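PDB 3ILK: uncharacterized tRNA/rRNA methyltransferase HI0380 from Haemophilus influenzae, which is a TrmH-family SPOUT protein that probably binds RNA and methylates it with S-adenosyl-L-methionine. Local coordinates for residues L5-S16 with G32-S43; S18-K29 with S48-V59. All blocks are in the same frame, centred on the assembly; numbering follows the deposited sequence.

Interaction 1. Residues L5-S16 with G32-S43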
loop_
_atom_site.group_PDB
_atom_site.type_symbol
_atom_site.label_atom_id
_atom_site.label_comp_id
_atom_site.label_asym_id
_atom_site.label_seq_id
_atom_site.Cartn_x
_atom_site.Cartn_y
_atom_site.Cartn_z
ATOM N N LEU A 5 19.149 -0.141 9.476
ATOM C CA LEU A 5 18.999 0.966 8.535
ATOM C C LEU A 5 20.176 1.961 8.701
ATOM O O LEU A 5 20.458 2.780 7.807
ATOM C CB LEU A 5 17.603 1.620 8.646
ATOM C CG LEU A 5 16.405 0.780 8.163
ATOM C CD1 LEU A 5 15.017 1.300 8.622
ATOM C CD2 LEU A 5 16.403 0.582 6.656
ATOM N N GLU A 6 20.886 1.828 9.832
ATOM C CA GLU A 6 22.043 2.643 10.197
ATOM C C GLU A 6 23.349 2.297 9.464
ATOM O O GLU A 6 24.238 3.159 9.352
ATOM C CB GLU A 6 22.255 2.591 11.722
ATOM C CG GLU A 6 21.534 3.683 12.567
ATOM C CD GLU A 6 19.986 3.668 12.463
ATOM O OE1 GLU A 6 19.445 4.111 11.401
ATOM O OE2 GLU A 6 19.312 3.262 13.460
ATOM N N ASN A 7 23.487 1.058 8.986
ATOM C CA ASN A 7 24.539 0.736 8.015
ATOM C C ASN A 7 24.296 1.278 6.580
ATOM O O ASN A 7 24.974 0.823 5.633
ATOM C CB ASN A 7 24.879 -0.781 7.970
ATOM C CG ASN A 7 23.772 -1.654 7.303
ATOM O OD1 ASN A 7 23.979 -2.857 7.006
ATOM N ND2 ASN A 7 22.602 -1.060 7.082
ATOM N N ILE A 8 23.350 2.221 6.406
ATOM C CA ILE A 8 23.076 2.798 5.063
ATOM C C ILE A 8 23.385 4.300 5.068
ATOM O O ILE A 8 22.761 5.056 5.780
ATOM C CB ILE A 8 21.591 2.646 4.624
ATOM C CG1 ILE A 8 21.154 1.151 4.573
ATOM C CG2 ILE A 8 21.334 3.410 3.311
ATOM C CD1 ILE A 8 19.560 0.949 4.688
ATOM N N ARG A 9 24.367 4.696 4.283
ATOM C CA ARG A 9 24.714 6.107 4.155
ATOM C C ARG A 9 23.995 6.674 2.950
ATOM O O ARG A 9 24.177 6.181 1.829
ATOM C CB ARG A 9 26.244 6.263 4.002
ATOM C CG ARG A 9 26.737 7.750 3.894
ATOM C CD ARG A 9 28.252 7.849 3.772
ATOM N NE ARG A 9 28.950 7.112 4.840
ATOM C CZ ARG A 9 30.209 6.673 4.799
ATOM N NH1 ARG A 9 31.008 6.877 3.740
ATOM N NH2 ARG A 9 30.669 5.984 5.838
ATOM N N ILE A 10 23.256 7.753 3.161
ATOM C CA ILE A 10 22.620 8.503 2.093
ATOM C C ILE A 10 23.573 9.637 1.680
ATOM O O ILE A 10 23.938 10.468 2.498
ATOM C CB ILE A 10 21.240 9.064 2.571
ATOM C CG1 ILE A 10 20.261 7.924 2.927
ATOM C CG2 ILE A 10 20.596 10.043 1.539
ATOM C CD1 ILE A 10 19.825 7.071 1.749
ATOM N N VAL A 11 23.997 9.647 0.419
ATOM C CA VAL A 11 24.925 10.688 -0.029
ATOM C C VAL A 11 24.225 11.642 -0.987
ATOM O O VAL A 11 23.649 11.220 -1.959
ATOM C CB VAL A 11 26.160 10.078 -0.751
ATOM C CG1 VAL A 11 27.132 11.241 -1.198
ATOM C CG2 VAL A 11 26.844 8.937 0.151
ATOM N N LEU A 12 24.306 12.941 -0.738
ATOM C CA LEU A 12 23.744 13.915 -1.638
ATOM C C LEU A 12 24.857 14.746 -2.332
ATOM O O LEU A 12 25.599 15.558 -1.674
ATOM C CB LEU A 12 22.815 14.868 -0.861
ATOM C CG LEU A 12 21.791 14.305 0.130
ATOM C CD1 LEU A 12 20.917 15.471 0.741
ATOM C CD2 LEU A 12 20.883 13.229 -0.490
ATOM N N ILE A 13 24.958 14.537 -3.653
ATOM C CA ILE A 13 25.952 15.238 -4.486
ATOM C C ILE A 13 25.553 16.659 -4.819
ATOM O O ILE A 13 24.589 16.885 -5.551
ATOM C CB ILE A 13 26.192 14.543 -5.814
ATOM C CG1 ILE A 13 26.454 13.011 -5.608
ATOM C CG2 ILE A 13 27.378 15.167 -6.547
ATOM C CD1 ILE A 13 27.638 12.677 -4.692
ATOM N N GLU A 14 26.363 17.597 -4.343
ATOM C CA GLU A 14 26.203 19.035 -4.659
ATOM C C GLU A 14 24.788 19.471 -4.581
ATOM O O GLU A 14 24.191 19.724 -5.600
ATOM C CB GLU A 14 26.764 19.377 -6.041
ATOM C CG GLU A 14 28.207 18.957 -6.177
ATOM C CD GLU A 14 28.768 19.246 -7.554
ATOM O OE1 GLU A 14 28.237 20.128 -8.281
ATOM O OE2 GLU A 14 29.785 18.654 -7.892
ATOM N N THR A 15 24.246 19.591 -3.380
ATOM C CA THR A 15 22.917 20.118 -3.224
ATOM C C THR A 15 23.037 21.603 -3.485
ATOM O O THR A 15 24.108 22.168 -3.284
ATOM C CB THR A 15 22.418 19.936 -1.768
ATOM O OG1 THR A 15 23.331 20.600 -0.855
ATOM C CG2 THR A 15 22.287 18.464 -1.430
ATOM N N SER A 16 21.935 22.205 -3.922
ATOM C CA SER A 16 21.823 23.631 -4.214
ATOM C C SER A 16 21.169 24.402 -3.076
ATOM O O SER A 16 21.879 24.954 -2.193
ATOM C CB SER A 16 21.011 23.848 -5.496
ATOM O OG SER A 16 21.628 23.173 -6.586
ATOM N N GLY A 32 13.290 6.037 9.200
ATOM C CA GLY A 32 14.235 5.365 10.107
ATOM C C GLY A 32 15.707 5.437 9.674
ATOM O O GLY A 32 16.559 4.798 10.314
ATOM N N LEU A 33 16.007 6.181 8.603
ATOM C CA LEU A 33 17.407 6.391 8.157
ATOM C C LEU A 33 18.046 7.497 8.968
ATOM O O LEU A 33 17.370 8.470 9.383
ATOM C CB LEU A 33 17.502 6.718 6.655
ATOM C CG LEU A 33 17.132 5.556 5.725
ATOM C CD1 LEU A 33 17.173 5.971 4.256
ATOM C CD2 LEU A 33 18.011 4.306 5.991
ATOM N N THR A 34 19.331 7.358 9.219
ATOM C CA THR A 34 20.033 8.355 10.049
ATOM C C THR A 34 21.360 8.871 9.491
ATOM O O THR A 34 21.875 9.852 10.016
ATOM C CB THR A 34 20.359 7.767 11.428
ATOM O OG1 THR A 34 21.085 6.549 11.222
ATOM C CG2 THR A 34 19.079 7.441 12.217
ATOM N N GLN A 35 21.962 8.213 8.498
ATOM C CA GLN A 35 23.316 8.602 8.089
ATOM C C GLN A 35 23.314 9.375 6.816
ATOM O O GLN A 35 23.083 8.807 5.757
ATOM C CB GLN A 35 24.219 7.411 7.861
ATOM C CG GLN A 35 24.177 6.365 8.953
ATOM C CD GLN A 35 25.306 6.518 9.914
ATOM O OE1 GLN A 35 26.243 5.717 9.913
ATOM N NE2 GLN A 35 25.259 7.574 10.728
ATOM N N LEU A 36 23.632 10.649 6.931
ATOM C CA LEU A 36 23.605 11.569 5.834
ATOM C C LEU A 36 25.037 12.106 5.534
ATOM O O LEU A 36 25.772 12.516 6.434
ATOM C CB LEU A 36 22.635 12.744 6.169
ATOM C CG LEU A 36 22.598 13.816 5.083
ATOM C CD1 LEU A 36 21.961 13.249 3.796
ATOM C CD2 LEU A 36 21.823 15.090 5.574
ATOM N N CYS A 37 25.396 12.101 4.255
ATOM C CA CYS A 37 26.653 12.658 3.769
ATOM C C CYS A 37 26.400 13.601 2.584
ATOM O O CYS A 37 25.714 13.223 1.605
ATOM C CB CYS A 37 27.561 11.502 3.381
ATOM S SG CYS A 37 29.177 11.938 2.742
ATOM N N LEU A 38 26.917 14.828 2.707
ATOM C CA LEU A 38 26.913 15.887 1.685
ATOM C C LEU A 38 28.275 16.030 0.961
ATOM O O LEU A 38 29.325 16.075 1.629
ATOM C CB LEU A 38 26.508 17.217 2.334
ATOM C CG LEU A 38 25.301 17.195 3.312
ATOM C CD1 LEU A 38 25.020 18.612 3.860
ATOM C CD2 LEU A 38 24.033 16.602 2.610
ATOM N N VAL A 39 28.245 16.025 -0.384
ATOM C CA VAL A 39 29.424 16.340 -1.202
ATOM C C VAL A 39 29.282 17.760 -1.676
ATOM O O VAL A 39 28.310 18.108 -2.374
ATOM C CB VAL A 39 29.614 15.379 -2.362
ATOM C CG1 VAL A 39 30.950 15.638 -3.166
ATOM C CG2 VAL A 39 29.592 13.852 -1.850
ATOM N N SER A 40 30.218 18.617 -1.264
ATOM C CA SER A 40 30.230 19.999 -1.747
ATOM C C SER A 40 28.827 20.594 -1.837
ATOM O O SER A 40 28.417 20.979 -2.918
ATOM C CB SER A 40 30.832 20.099 -3.150
ATOM O OG SER A 40 32.192 19.797 -3.081
ATOM N N PRO A 41 28.097 20.638 -0.718
ATOM C CA PRO A 41 26.856 21.364 -0.767
ATOM C C PRO A 41 27.191 22.800 -1.072
ATOM O O PRO A 41 28.258 23.337 -0.672
ATOM C CB PRO A 41 26.311 21.250 0.670
ATOM C CG PRO A 41 27.542 21.068 1.508
ATOM C CD PRO A 41 28.403 20.166 0.648
ATOM N N LYS A 42 26.284 23.438 -1.778
ATOM C CA LYS A 42 26.485 24.841 -2.126
ATOM C C LYS A 42 26.333 25.686 -0.884
ATOM O O LYS A 42 26.984 26.736 -0.701
ATOM C CB LYS A 42 25.442 25.204 -3.166
ATOM C CG LYS A 42 25.466 26.645 -3.634
ATOM C CD LYS A 42 24.493 26.776 -4.798
ATOM C CE LYS A 42 24.695 28.114 -5.510
ATOM N NZ LYS A 42 24.821 29.171 -4.492
ATOM N N SER A 43 25.430 25.287 -0.013
ATOM C CA SER A 43 25.259 26.065 1.198
ATOM C C SER A 43 24.482 25.275 2.233
ATOM O O SER A 43 23.575 24.522 1.891
ATOM C CB SER A 43 24.509 27.339 0.867
ATOM O OG SER A 43 23.214 27.236 1.381
HETATM O O HOH W 1 20.938 5.573 7.799
HETATM O O HOH W 2 27.791 6.807 7.446
HETATM O O HOH W 3 25.635 18.116 -1.260
HETATM O O HOH W 4 23.129 23.277 -0.552
#

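Interaction 2. Residues S18-K29 with S48-V59. With SO4 (sulfate ion), chain I.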
loop_
_atom_site.group_PDB
_atom_site.type_symbol
_atom_site.label_atom_id
_atom_site.label_comp_id
_atom_site.label_asym_id
_atom_site.label_seq_id
_atom_site.Cartn_x
_atom_site.Cartn_y
_atom_site.Cartn_z
ATOM N N SER A 18 19.715 25.315 0.315
ATOM C CA SER A 18 20.090 24.740 1.600
ATOM C C SER A 18 18.893 24.049 2.253
ATOM O O SER A 18 19.066 23.172 3.083
ATOM C CB SER A 18 20.661 25.808 2.509
ATOM O OG SER A 18 19.736 26.842 2.640
ATOM N N GLY A 19 17.685 24.444 1.845
ATOM C CA GLY A 19 16.455 23.766 2.240
ATOM C C GLY A 19 16.344 22.327 1.781
ATOM O O GLY A 19 15.700 21.536 2.443
ATOM N N ASN A 20 16.957 21.981 0.648
ATOM C CA ASN A 20 16.887 20.625 0.118
ATOM C C ASN A 20 17.540 19.585 1.017
ATOM O O ASN A 20 17.097 18.436 1.082
ATOM C CB ASN A 20 17.534 20.568 -1.263
ATOM C CG ASN A 20 16.800 21.423 -2.274
ATOM O OD1 ASN A 20 15.705 21.909 -1.997
ATOM N ND2 ASN A 20 17.396 21.617 -3.447
ATOM N N ILE A 21 18.640 19.970 1.659
ATOM C CA ILE A 21 19.261 19.134 2.710
ATOM C C ILE A 21 18.255 18.901 3.854
ATOM O O ILE A 21 18.116 17.806 4.341
ATOM C CB ILE A 21 20.509 19.860 3.301
ATOM C CG1 ILE A 21 21.571 20.041 2.226
ATOM C CG2 ILE A 21 20.978 19.186 4.577
ATOM C CD1 ILE A 21 22.748 20.875 2.685
ATOM N N GLY A 22 17.593 19.968 4.315
ATOM C CA GLY A 22 16.558 19.759 5.314
ATOM C C GLY A 22 15.430 18.782 4.910
ATOM O O GLY A 22 15.018 17.956 5.721
ATOM N N SER A 23 14.912 18.940 3.686
ATOM C CA SER A 23 13.725 18.213 3.224
ATOM C C SER A 23 14.159 16.734 3.073
ATOM O O SER A 23 13.373 15.842 3.415
ATOM C CB SER A 23 13.198 18.777 1.910
ATOM O OG SER A 23 12.840 20.135 2.097
ATOM N N ALA A 24 15.385 16.497 2.618
ATOM C CA ALA A 24 15.911 15.079 2.537
ATOM C C ALA A 24 16.124 14.374 3.902
ATOM O O ALA A 24 15.908 13.133 4.027
ATOM C CB ALA A 24 17.209 15.031 1.732
ATOM N N ALA A 25 16.647 15.133 4.877
ATOM C CA ALA A 25 16.824 14.674 6.275
ATOM C C ALA A 25 15.474 14.303 6.890
ATOM O O ALA A 25 15.328 13.259 7.506
ATOM C CB ALA A 25 17.456 15.780 7.122
ATOM N N ARG A 26 14.494 15.182 6.726
ATOM C CA ARG A 26 13.097 14.840 7.090
ATOM C C ARG A 26 12.600 13.516 6.445
ATOM O O ARG A 26 12.159 12.591 7.172
ATOM C CB ARG A 26 12.178 16.058 6.805
ATOM C CG ARG A 26 10.715 15.890 7.249
ATOM C CD ARG A 26 9.888 17.046 6.747
ATOM N NE ARG A 26 8.539 17.086 7.341
ATOM C CZ ARG A 26 7.636 18.024 7.093
ATOM N NH1 ARG A 26 7.916 19.025 6.282
ATOM N NH2 ARG A 26 6.455 17.966 7.665
ATOM N N ALA A 27 12.693 13.392 5.109
ATOM C CA ALA A 27 12.290 12.136 4.409
ATOM C C ALA A 27 12.968 10.883 4.998
ATOM O O ALA A 27 12.296 9.903 5.346
ATOM C CB ALA A 27 12.544 12.213 2.866
HETATM N N MSE A 28 14.268 10.959 5.178
HETATM C CA MSE A 28 15.019 9.906 5.853
HETATM C C MSE A 28 14.471 9.526 7.247
HETATM O O MSE A 28 14.336 8.303 7.571
HETATM C CB MSE A 28 16.483 10.328 6.036
HETATM C CG MSE A 28 17.254 10.525 4.740
HETATM SE SE MSE A 28 19.032 11.255 4.964
HETATM C CE MSE A 28 19.887 10.043 6.176
ATOM N N LYS A 29 14.275 10.530 8.099
ATOM C CA LYS A 29 13.819 10.277 9.448
ATOM C C LYS A 29 12.422 9.639 9.483
ATOM O O LYS A 29 12.162 8.814 10.352
ATOM C CB LYS A 29 13.862 11.548 10.322
ATOM C CG LYS A 29 13.681 11.271 11.840
ATOM C CD LYS A 29 13.891 12.505 12.646
ATOM C CE LYS A 29 13.827 12.227 14.151
ATOM N NZ LYS A 29 14.157 13.449 14.890
ATOM N N SER A 48 18.493 24.759 6.082
ATOM C CA SER A 48 18.790 23.331 6.153
ATOM C C SER A 48 18.166 22.726 7.408
ATOM O O SER A 48 17.716 21.560 7.409
ATOM C CB SER A 48 20.310 23.086 6.145
ATOM O OG SER A 48 20.922 23.757 5.051
ATOM N N TYR A 49 18.151 23.530 8.467
ATOM C CA TYR A 49 17.577 23.132 9.741
ATOM C C TYR A 49 16.067 23.315 9.788
ATOM O O TYR A 49 15.348 22.391 10.168
ATOM C CB TYR A 49 18.253 23.891 10.884
ATOM C CG TYR A 49 19.685 23.456 11.035
ATOM C CD1 TYR A 49 19.995 22.324 11.776
ATOM C CD2 TYR A 49 20.729 24.149 10.392
ATOM C CE1 TYR A 49 21.309 21.902 11.927
ATOM C CE2 TYR A 49 22.052 23.738 10.530
ATOM C CZ TYR A 49 22.325 22.601 11.303
ATOM O OH TYR A 49 23.610 22.156 11.475
ATOM N N ALA A 50 15.601 24.483 9.362
ATOM C CA ALA A 50 14.171 24.773 9.285
ATOM C C ALA A 50 13.371 23.700 8.538
ATOM O O ALA A 50 12.377 23.220 9.050
ATOM C CB ALA A 50 13.919 26.140 8.656
ATOM N N LEU A 51 13.794 23.356 7.329
ATOM C CA LEU A 51 13.066 22.381 6.516
ATOM C C LEU A 51 13.190 20.916 7.012
ATOM O O LEU A 51 12.514 19.991 6.486
ATOM C CB LEU A 51 13.466 22.540 5.030
ATOM C CG LEU A 51 12.647 23.562 4.227
ATOM C CD1 LEU A 51 12.645 24.938 4.909
ATOM C CD2 LEU A 51 13.139 23.686 2.799
ATOM N N SER A 52 14.062 20.680 8.003
ATOM C CA SER A 52 14.224 19.317 8.518
ATOM C C SER A 52 13.030 18.961 9.422
ATOM O O SER A 52 12.713 17.775 9.657
ATOM C CB SER A 52 15.566 19.156 9.252
ATOM O OG SER A 52 15.466 19.721 10.543
ATOM N N ALA A 53 12.388 19.999 9.945
ATOM C CA ALA A 53 11.124 19.839 10.659
ATOM C C ALA A 53 11.161 18.840 11.839
ATOM O O ALA A 53 10.267 18.024 11.980
ATOM C CB ALA A 53 9.974 19.486 9.652
ATOM N N GLY A 54 12.197 18.909 12.663
ATOM C CA GLY A 54 12.399 17.957 13.744
ATOM C C GLY A 54 13.452 16.898 13.404
ATOM O O GLY A 54 13.794 16.043 14.252
ATOM N N ALA A 55 13.966 16.931 12.179
ATOM C CA ALA A 55 15.049 16.043 11.817
ATOM C C ALA A 55 16.406 16.757 11.881
ATOM O O ALA A 55 17.343 16.435 11.123
ATOM C CB ALA A 55 14.807 15.455 10.436
ATOM N N GLU A 56 16.543 17.717 12.783
ATOM C CA GLU A 56 17.792 18.465 12.886
ATOM C C GLU A 56 18.991 17.574 13.210
ATOM O O GLU A 56 20.106 17.847 12.758
ATOM C CB GLU A 56 17.705 19.571 13.934
ATOM C CG GLU A 56 16.798 20.747 13.570
ATOM C CD GLU A 56 15.324 20.479 13.870
ATOM O OE1 GLU A 56 14.973 19.334 14.226
ATOM O OE2 GLU A 56 14.507 21.425 13.762
ATOM N N ASN A 57 18.766 16.538 14.014
ATOM C CA ASN A 57 19.851 15.669 14.442
ATOM C C ASN A 57 20.599 15.122 13.228
ATOM O O ASN A 57 21.864 15.057 13.210
ATOM C CB ASN A 57 19.329 14.526 15.330
ATOM C CG ASN A 57 18.309 13.610 14.596
ATOM O OD1 ASN A 57 17.238 14.058 14.114
ATOM N ND2 ASN A 57 18.645 12.323 14.509
ATOM N N ILE A 58 19.820 14.750 12.206
ATOM C CA ILE A 58 20.378 14.167 10.964
ATOM C C ILE A 58 21.257 15.191 10.237
ATOM O O ILE A 58 22.358 14.866 9.839
ATOM C CB ILE A 58 19.257 13.527 10.082
ATOM C CG1 ILE A 58 18.595 12.355 10.844
ATOM C CG2 ILE A 58 19.793 13.161 8.684
ATOM C CD1 ILE A 58 17.304 11.741 10.208
ATOM N N VAL A 59 20.790 16.443 10.152
ATOM C CA VAL A 59 21.546 17.538 9.549
ATOM C C VAL A 59 22.808 17.876 10.354
ATOM O O VAL A 59 23.882 18.093 9.751
ATOM C CB VAL A 59 20.666 18.800 9.427
ATOM C CG1 VAL A 59 21.457 20.008 8.821
ATOM C CG2 VAL A 59 19.415 18.497 8.647
HETATM S S SO4 I . 5.139 21.403 6.013
HETATM O O1 SO4 I . 5.267 21.283 7.454
HETATM O O2 SO4 I . 5.956 22.527 5.542
HETATM O O3 SO4 I . 5.626 20.192 5.369
HETATM O O4 SO4 I . 3.764 21.625 5.618
#

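Interaction 1. Residues L5-S16 with G32-S43
I10 and L12 carry the central backbone ladder: I10 N donates to Q35 O at 2.8 Å, I10 O takes C37 N, L12 N reaches C37 O at 2.7 Å, and L12 O receives V39 N. These alternating bonds set the parallel register I10-L36, V11-C37, L12-L38. Past the strand ends, E14 N bonds to V39 O with a bent N-H angle of 139°, and K42 N closes on T15 O at 2.9 Å. One water fills the fork where the chains part, donating to both L12 O and V39 O and accepting from T15 N.

At the other end, T34 OG1 gives its proton to E6 OE1 at 2.9 Å, from well above the carboxylate plane. A bend at chi2 (61°) turns the E6 chain back to this hydroxyl. A second water gathers L5 O, I8 O and T34 N.

Packing splits between the two faces of the sheet. On one, L12 and L38 point the same way side by side, and L36 CD1 lies 3.8 Å from L12 CG; helix 18-31 covers L36 and L38. L33 is modelled in two conformers; in one of them CD1 meets I10 CD1 and CD2 meets L5 CB, so these contacts are less certain. On the other face V39 CG2 sits 3.6 Å from both V11 CG1 and I13 CD1, and the R9 chain passes over C37 CB before its guanidinium bonds to the carbonyls of A71 and D73. These are neighbouring parallel strands of a beta-alpha-beta unit in the SPOUT methyltransferase fold.

Interaction 2. Residues S18-K29 with S48-V59
The R26 guanidinium has A53 CB over one face, 3.6 Å above its plane and displaced toward the rim, while the sulfate lies at its edge: NH1 donates to sulfate O3 at 2.7 Å and NH2 adds a weak bond to the same oxygen. R26 is fully extended, CG anti to the backbone N (chi1 -175°), which carries the group past S52 O and A53 to the ion. N20 and N144 of the second subunit also bond the sulfate, probably a crystallisation component, so it bridges the dimer.

Helix 18-31 of the beta-alpha-beta unit packs here against the segment S48-V59, which links helix 46-50 to helix 56-61 through a type I and then a type I' turn. G22 makes the close approach possible: its CA lies 3.0 Å from S48 O, and G22 O receives a CA-H...O contact from S52 CA. The lack of a side chain at G19 likewise lets L51 CD2 come up to its CA and O. S48 OG donates to S18 O from above the carbonyl plane and is also met by D45 N.

Further along, the methyl of A25 touches both V59 CG2 and I58 CG2, and I58 CG2 also touches the CE of selenomethionine M28. I58 CD1 presses tightly on K29 CB, at 3.4 Å. The rest of K29 runs extended over A55 CB, and its ammonium ends on two oxygens: NZ bonds to G54 O at 2.7 Å, tilted 24° from that carbonyl plane, and to N57 OD1 at 3.2 Å, from above the amide plane.

Overall arrangement
The two interactions, centres about 11 Å apart, share helix 18-31, which joins strands 8-13 and 35-39. One face of the strand pair meets that helix: L38 CD1 lies 3.4 Å from I21 CD1, and M28 O probably accepts a hydrogen bond from L33 N at 2.9 Å. I58 CD1 comes within 3.4 Å of L33 O and its side chain also touches L36, so helix 56-61 sits beside helix 18-31 against the strands. The nearest atoms of I13 in interaction 1 and G114 are about 4 Å apart; G114 probably helps bind S-adenosyl-L-methionine, as in relatives. Interaction 2 lies away from the probable cofactor site and faces the second subunit, where Y140 bonds to A53 O.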